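Local atomic coordinates of DNA polymerase sliding clamp 2 (Sulfolobus tokodaii, PDB entry 3AIZ), a protein that acts as a subunit of a ring that encircles DNA and tethers the catalytic subunit of DNA polymerase and other processing proteins to it. Residues V45-F50 with I241-P246; I49-K54 with D123-P128. One frame throughout, in Å; residues are numbered along the deposited sequence.

Overall arrangement
From the N terminus, the chain first reaches strand 46-53, which supplies one side of both contacts. Residues 123-128 then return to the middle of this strand, at Ile49 and Lys51. Interaction 2 thereby closes a loop of 68 intervening residues. The chain next builds the C-terminal domain and comes back as strand 239-244. This strand pairs with the start of strand 46-53, so interaction 1 closes a longer loop of 190 residues that spans the shorter one. Ile49 takes part in both contacts, whose centres lie about 11 Å apart. Interaction 1 joins the two domains by backbone pairing and by side chains on both faces. Interaction 2 fastens the linker between them by side chains.

Interaction 1: residues V45-F50 with I241-P246; sequences VLMVIF and IFWIAP
Met47 and Trp243 face each other across two antiparallel strands. Met47 N donates to Trp243 O at 2.9 Å, and Trp243 N returns a bond to Met47 O at 3.1 Å. Ile49 and Ile241 form a second hydrogen-bonded pair. Here Ile49 N meets Ile241 O at 2.8 Å. Beyond the strand end, Ala245 N adds a bond to Val45 O.

The side chains of these two pairs share one face. Met47 CB and Trp243 CB lie 4.0 Å apart. Met47 SD makes a Met-aromatic contact, set obliquely 5.3 Å from the centroid of the Trp243 five-membered ring. Ile49 CD1 reaches the edge of the indole at Trp243 CD1.

The other face carries Leu46, Val48, Phe242 and Ile244. Val48 and Phe242 lie side by side, with Val48 CG1 3.8 Å from Phe242 CE2. Leu46 has CG opposite its own N (chi1 176°), and its CD1 meets both Ile244 CG1 and the Phe242 ring.

The pairing joins the N- and C-terminal domains of a PCNA subunit edge to edge. Strands 34-40 and 226-233 flank the pair, and Val204 and Val208 of helix 202-211 pack on the Leu46 face.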
loop_
_atom_site.group_PDB
_atom_site.type_symbol
_atom_site.label_atom_id
_atom_site.label_comp_id
_atom_site.label_asym_id
_atom_site.label_seq_id
_atom_site.Cartn_x
_atom_site.Cartn_y
_atom_site.Cartn_z
ATOM N N VAL A 45 19.358 18.446 34.417
ATOM C CA VAL A 45 18.285 19.433 34.427
ATOM C C VAL A 45 16.908 18.778 34.504
ATOM O O VAL A 45 15.983 19.325 35.105
ATOM C CB VAL A 45 18.346 20.348 33.186
ATOM C CG1 VAL A 45 17.179 21.321 33.184
ATOM C CG2 VAL A 45 19.669 21.096 33.147
ATOM N N LEU A 46 16.779 17.602 33.899
ATOM C CA LEU A 46 15.495 16.913 33.843
ATOM C C LEU A 46 15.551 15.551 34.518
ATOM O O LEU A 46 16.402 14.722 34.193
ATOM C CB LEU A 46 15.050 16.743 32.389
ATOM C CG LEU A 46 13.764 15.947 32.164
ATOM C CD1 LEU A 46 12.566 16.699 32.717
ATOM C CD2 LEU A 46 13.575 15.650 30.689
ATOM N N MET A 47 14.637 15.323 35.455
ATOM C CA MET A 47 14.511 14.022 36.097
ATOM C C MET A 47 13.249 13.312 35.629
ATOM O O MET A 47 12.138 13.773 35.884
ATOM C CB MET A 47 14.485 14.162 37.619
ATOM C CG MET A 47 14.168 12.861 38.344
ATOM S SD MET A 47 14.260 13.012 40.136
ATOM C CE MET A 47 15.983 13.457 40.340
ATOM N N VAL A 48 13.423 12.190 34.941
ATOM C CA VAL A 48 12.286 11.417 34.465
ATOM C C VAL A 48 11.936 10.309 35.452
ATOM O O VAL A 48 12.793 9.516 35.841
ATOM C CB VAL A 48 12.552 10.804 33.080
ATOM C CG1 VAL A 48 11.314 10.082 32.579
ATOM C CG2 VAL A 48 12.969 11.885 32.097
ATOM N N ILE A 49 10.672 10.268 35.860
ATOM C CA ILE A 49 10.206 9.254 36.795
ATOM C C ILE A 49 9.032 8.465 36.232
ATOM O O ILE A 49 8.052 9.035 35.755
ATOM C CB ILE A 49 9.783 9.870 38.143
ATOM C CG1 ILE A 49 10.982 10.505 38.845
ATOM C CG2 ILE A 49 9.158 8.815 39.038
ATOM C CD1 ILE A 49 10.634 11.145 40.167
ATOM N N PHE A 50 9.148 7.145 36.290
ATOM C CA PHE A 50 8.055 6.250 35.950
ATOM C C PHE A 50 7.626 5.550 37.228
ATOM O O PHE A 50 8.446 4.922 37.893
ATOM C CB PHE A 50 8.519 5.233 34.906
ATOM C CG PHE A 50 7.672 3.999 34.839
ATOM C CD1 PHE A 50 6.400 4.042 34.296
ATOM C CD2 PHE A 50 8.153 2.789 35.308
ATOM C CE1 PHE A 50 5.622 2.904 34.232
ATOM C CE2 PHE A 50 7.379 1.649 35.246
ATOM C CZ PHE A 50 6.112 1.707 34.707
ATOM N N ILE A 241 6.188 11.189 35.858
ATOM C CA ILE A 241 6.488 12.361 36.667
ATOM C C ILE A 241 7.788 13.004 36.210
ATOM O O ILE A 241 8.825 12.344 36.140
ATOM C CB ILE A 241 6.594 12.007 38.161
ATOM C CG1 ILE A 241 5.308 11.330 38.641
ATOM C CG2 ILE A 241 6.890 13.252 38.984
ATOM C CD1 ILE A 241 5.340 10.918 40.091
ATOM N N PHE A 242 7.727 14.292 35.897
ATOM C CA PHE A 242 8.901 15.015 35.432
ATOM C C PHE A 242 9.292 16.120 36.401
ATOM O O PHE A 242 8.440 16.721 37.051
ATOM C CB PHE A 242 8.652 15.609 34.044
ATOM C CG PHE A 242 8.399 14.581 32.982
ATOM C CD1 PHE A 242 7.107 14.204 32.658
ATOM C CD2 PHE A 242 9.455 13.994 32.304
ATOM C CE1 PHE A 242 6.871 13.260 31.679
ATOM C CE2 PHE A 242 9.226 13.049 31.325
ATOM C CZ PHE A 242 7.932 12.681 31.012
ATOM N N TRP A 243 10.590 16.376 36.493
ATOM C CA TRP A 243 11.099 17.493 37.274
ATOM C C TRP A 243 12.073 18.301 36.429
ATOM O O TRP A 243 13.081 17.776 35.957
ATOM C CB TRP A 243 11.783 17.005 38.552
ATOM C CG TRP A 243 10.828 16.587 39.628
ATOM C CD1 TRP A 243 10.430 15.317 39.926
ATOM C CD2 TRP A 243 10.150 17.446 40.553
ATOM N NE1 TRP A 243 9.548 15.331 40.980
ATOM C CE2 TRP A 243 9.361 16.626 41.383
ATOM C CE3 TRP A 243 10.136 18.829 40.762
ATOM C CZ2 TRP A 243 8.565 17.142 42.403
ATOM C CZ3 TRP A 243 9.346 19.340 41.774
ATOM C CH2 TRP A 243 8.571 18.498 42.582
ATOM N N ILE A 244 11.758 19.577 36.232
ATOM C CA ILE A 244 12.594 20.454 35.421
ATOM C C ILE A 244 13.320 21.469 36.294
ATOM O O ILE A 244 12.694 22.198 37.062
ATOM C CB ILE A 244 11.770 21.210 34.354
ATOM C CG1 ILE A 244 11.131 20.233 33.364
ATOM C CG2 ILE A 244 12.648 22.198 33.609
ATOM C CD1 ILE A 244 9.938 19.488 33.915
ATOM N N ALA A 245 14.641 21.509 36.178
ATOM C CA ALA A 245 15.432 22.497 36.898
ATOM C C ALA A 245 15.240 23.864 36.256
ATOM O O ALA A 245 15.414 24.015 35.045
ATOM C CB ALA A 245 16.900 22.109 36.897
ATOM N N PRO A 246 14.872 24.865 37.065
ATOM C CA PRO A 246 14.667 26.224 36.558
ATOM C C PRO A 246 15.994 26.888 36.228
ATOM O O PRO A 246 17.029 26.474 36.749
ATOM C CB PRO A 246 14.013 26.934 37.744
ATOM C CG PRO A 246 14.536 26.217 38.931
ATOM C CD PRO A 246 14.635 24.777 38.516
#

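Interaction 2: residues I49-K54 with D123-P128; sequences IFKIPK and DQLTEP
Ile49 CD1 touches two side chains of the 123-128 segment. It is 3.5 Å from Leu125 CD1. Glu127 CG is equally near, at 3.5 Å from Ile49 CD1. The CG1 arm of Ile49 is extended (chi2 179°), which puts CD1 at its far end against both partners. Ile49 and Leu125 cross obliquely. The aliphatic part of Glu127 also lies aslant to Ile49, and its carboxylate reaches on toward Lys51.

Lys51 lies at about a right angle to both Glu127 and Leu125. Its chain is straight until it bends at chi3 (60°), and beyond the bend NZ meets the acid. Lys51 NZ bonds to Glu127 OE2 at 3.1 Å in a salt bridge. The amine approaches OE2 nearly in line with the C-O bond. Leu125 CD2 stands 4.1 Å from Lys51 NZ.

Residues 123-128 belong to the interdomain connecting loop of the PCNA fold, here running from strand 109-120 to strand 134-138. They contain no regular helix or strand, and it is side chains that hold them to strand 46-53.

A water joins the same two groups by a second path. It accepts from Lys51 NZ at 3.1 Å and donates to Glu127 OE1 at 3.2 Å. Both carboxylate oxygens are therefore engaged. OE1 also takes a weak hydrogen bond from Trp243 NE1, while Leu125 packs on Phe36 and Arg38 of strand 34-40.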
loop_
_atom_site.group_PDB
_atom_site.type_symbol
_atom_site.label_atom_id
_atom_site.label_comp_id
_atom_site.label_asym_id
_atom_site.label_seq_id
_atom_site.Cartn_x
_atom_site.Cartn_y
_atom_site.Cartn_z
ATOM N N ILE A 49 10.672 10.268 35.860
ATOM C CA ILE A 49 10.206 9.254 36.795
ATOM C C ILE A 49 9.032 8.465 36.232
ATOM O O ILE A 49 8.052 9.035 35.755
ATOM C CB ILE A 49 9.783 9.870 38.143
ATOM C CG1 ILE A 49 10.982 10.505 38.845
ATOM C CG2 ILE A 49 9.158 8.815 39.038
ATOM C CD1 ILE A 49 10.634 11.145 40.167
ATOM N N PHE A 50 9.148 7.145 36.290
ATOM C CA PHE A 50 8.055 6.250 35.950
ATOM C C PHE A 50 7.626 5.550 37.228
ATOM O O PHE A 50 8.446 4.922 37.893
ATOM C CB PHE A 50 8.519 5.233 34.906
ATOM C CG PHE A 50 7.672 3.999 34.839
ATOM C CD1 PHE A 50 6.400 4.042 34.296
ATOM C CD2 PHE A 50 8.153 2.789 35.308
ATOM C CE1 PHE A 50 5.622 2.904 34.232
ATOM C CE2 PHE A 50 7.379 1.649 35.246
ATOM C CZ PHE A 50 6.112 1.707 34.707
ATOM N N LYS A 51 6.352 5.669 37.590
ATOM C CA LYS A 51 5.887 5.119 38.862
ATOM C C LYS A 51 4.485 4.514 38.811
ATOM O O LYS A 51 3.544 5.132 38.316
ATOM C CB LYS A 51 5.964 6.183 39.962
ATOM C CG LYS A 51 5.351 5.753 41.287
ATOM C CD LYS A 51 5.780 6.668 42.424
ATOM C CE LYS A 51 5.350 8.104 42.178
ATOM N NZ LYS A 51 5.872 9.031 43.224
ATOM N N ILE A 52 4.360 3.298 39.334
ATOM C CA ILE A 52 3.067 2.639 39.471
ATOM C C ILE A 52 2.791 2.301 40.933
ATOM O O ILE A 52 3.351 1.343 41.469
ATOM C CB ILE A 52 2.997 1.341 38.648
ATOM C CG1 ILE A 52 3.345 1.612 37.184
ATOM C CG2 ILE A 52 1.616 0.716 38.763
ATOM C CD1 ILE A 52 3.191 0.401 36.290
ATOM N N PRO A 53 1.928 3.091 41.586
ATOM C CA PRO A 53 1.560 2.841 42.984
ATOM C C PRO A 53 1.058 1.414 43.175
ATOM O O PRO A 53 0.482 0.840 42.252
ATOM C CB PRO A 53 0.424 3.837 43.226
ATOM C CG PRO A 53 0.682 4.939 42.258
ATOM C CD PRO A 53 1.254 4.280 41.038
ATOM N N LYS A 54 1.276 0.854 44.360
ATOM C CA LYS A 54 0.881 -0.523 44.642
ATOM C C LYS A 54 -0.633 -0.696 44.567
ATOM O O LYS A 54 -1.131 -1.813 44.443
ATOM C CB LYS A 54 1.390 -0.963 46.016
ATOM C CG LYS A 54 0.649 -0.333 47.184
ATOM C CD LYS A 54 0.933 -1.074 48.481
ATOM C CE LYS A 54 0.051 -0.571 49.613
ATOM N NZ LYS A 54 0.264 -1.346 50.869
ATOM N N ASP A 123 17.316 1.666 43.487
ATOM C CA ASP A 123 17.733 3.052 43.331
ATOM C C ASP A 123 16.686 3.966 43.954
ATOM O O ASP A 123 15.619 4.185 43.377
ATOM C CB ASP A 123 17.913 3.392 41.851
ATOM C CG ASP A 123 18.296 4.842 41.627
ATOM O OD1 ASP A 123 18.973 5.421 42.504
ATOM O OD2 ASP A 123 17.922 5.401 40.574
ATOM N N GLN A 124 16.993 4.496 45.136
ATOM C CA GLN A 124 16.047 5.319 45.886
ATOM C C GLN A 124 15.488 6.484 45.071
ATOM O O GLN A 124 16.216 7.153 44.337
ATOM C CB GLN A 124 16.689 5.835 47.174
ATOM C CG GLN A 124 17.069 4.738 48.156
ATOM C CD GLN A 124 15.865 3.981 48.684
ATOM O OE1 GLN A 124 14.721 4.382 48.464
ATOM N NE2 GLN A 124 16.117 2.881 49.387
ATOM N N LEU A 125 14.186 6.717 45.213
ATOM C CA LEU A 125 13.505 7.789 44.496
ATOM C C LEU A 125 13.665 9.116 45.231
ATOM O O LEU A 125 13.032 9.345 46.263
ATOM C CB LEU A 125 12.021 7.450 44.333
ATOM C CG LEU A 125 11.191 8.363 43.432
ATOM C CD1 LEU A 125 11.839 8.480 42.065
ATOM C CD2 LEU A 125 9.765 7.844 43.310
ATOM N N THR A 126 14.512 9.990 44.695
ATOM C CA THR A 126 14.809 11.260 45.347
ATOM C C THR A 126 14.197 12.448 44.607
ATOM O O THR A 126 14.898 13.185 43.913
ATOM C CB THR A 126 16.329 11.480 45.477
ATOM O OG1 THR A 126 16.951 10.273 45.933
ATOM C CG2 THR A 126 16.627 12.608 46.457
ATOM N N GLU A 127 12.889 12.630 44.760
ATOM C CA GLU A 127 12.202 13.776 44.175
ATOM C C GLU A 127 12.548 15.046 44.946
ATOM O O GLU A 127 12.711 15.010 46.164
ATOM C CB GLU A 127 10.685 13.568 44.190
ATOM C CG GLU A 127 10.196 12.331 43.454
ATOM C CD GLU A 127 8.680 12.261 43.379
ATOM O OE1 GLU A 127 8.042 13.325 43.222
ATOM O OE2 GLU A 127 8.123 11.145 43.472
ATOM N N PRO A 128 12.662 16.177 44.234
ATOM C CA PRO A 128 12.897 17.468 44.889
ATOM C C PRO A 128 11.814 17.767 45.919
ATOM O O PRO A 128 10.631 17.554 45.648
ATOM C CB PRO A 128 12.811 18.465 43.729
ATOM C CG PRO A 128 13.178 17.674 42.525
ATOM C CD PRO A 128 12.631 16.296 42.766
HETATM O O HOH W 1 5.134 12.029 43.120
#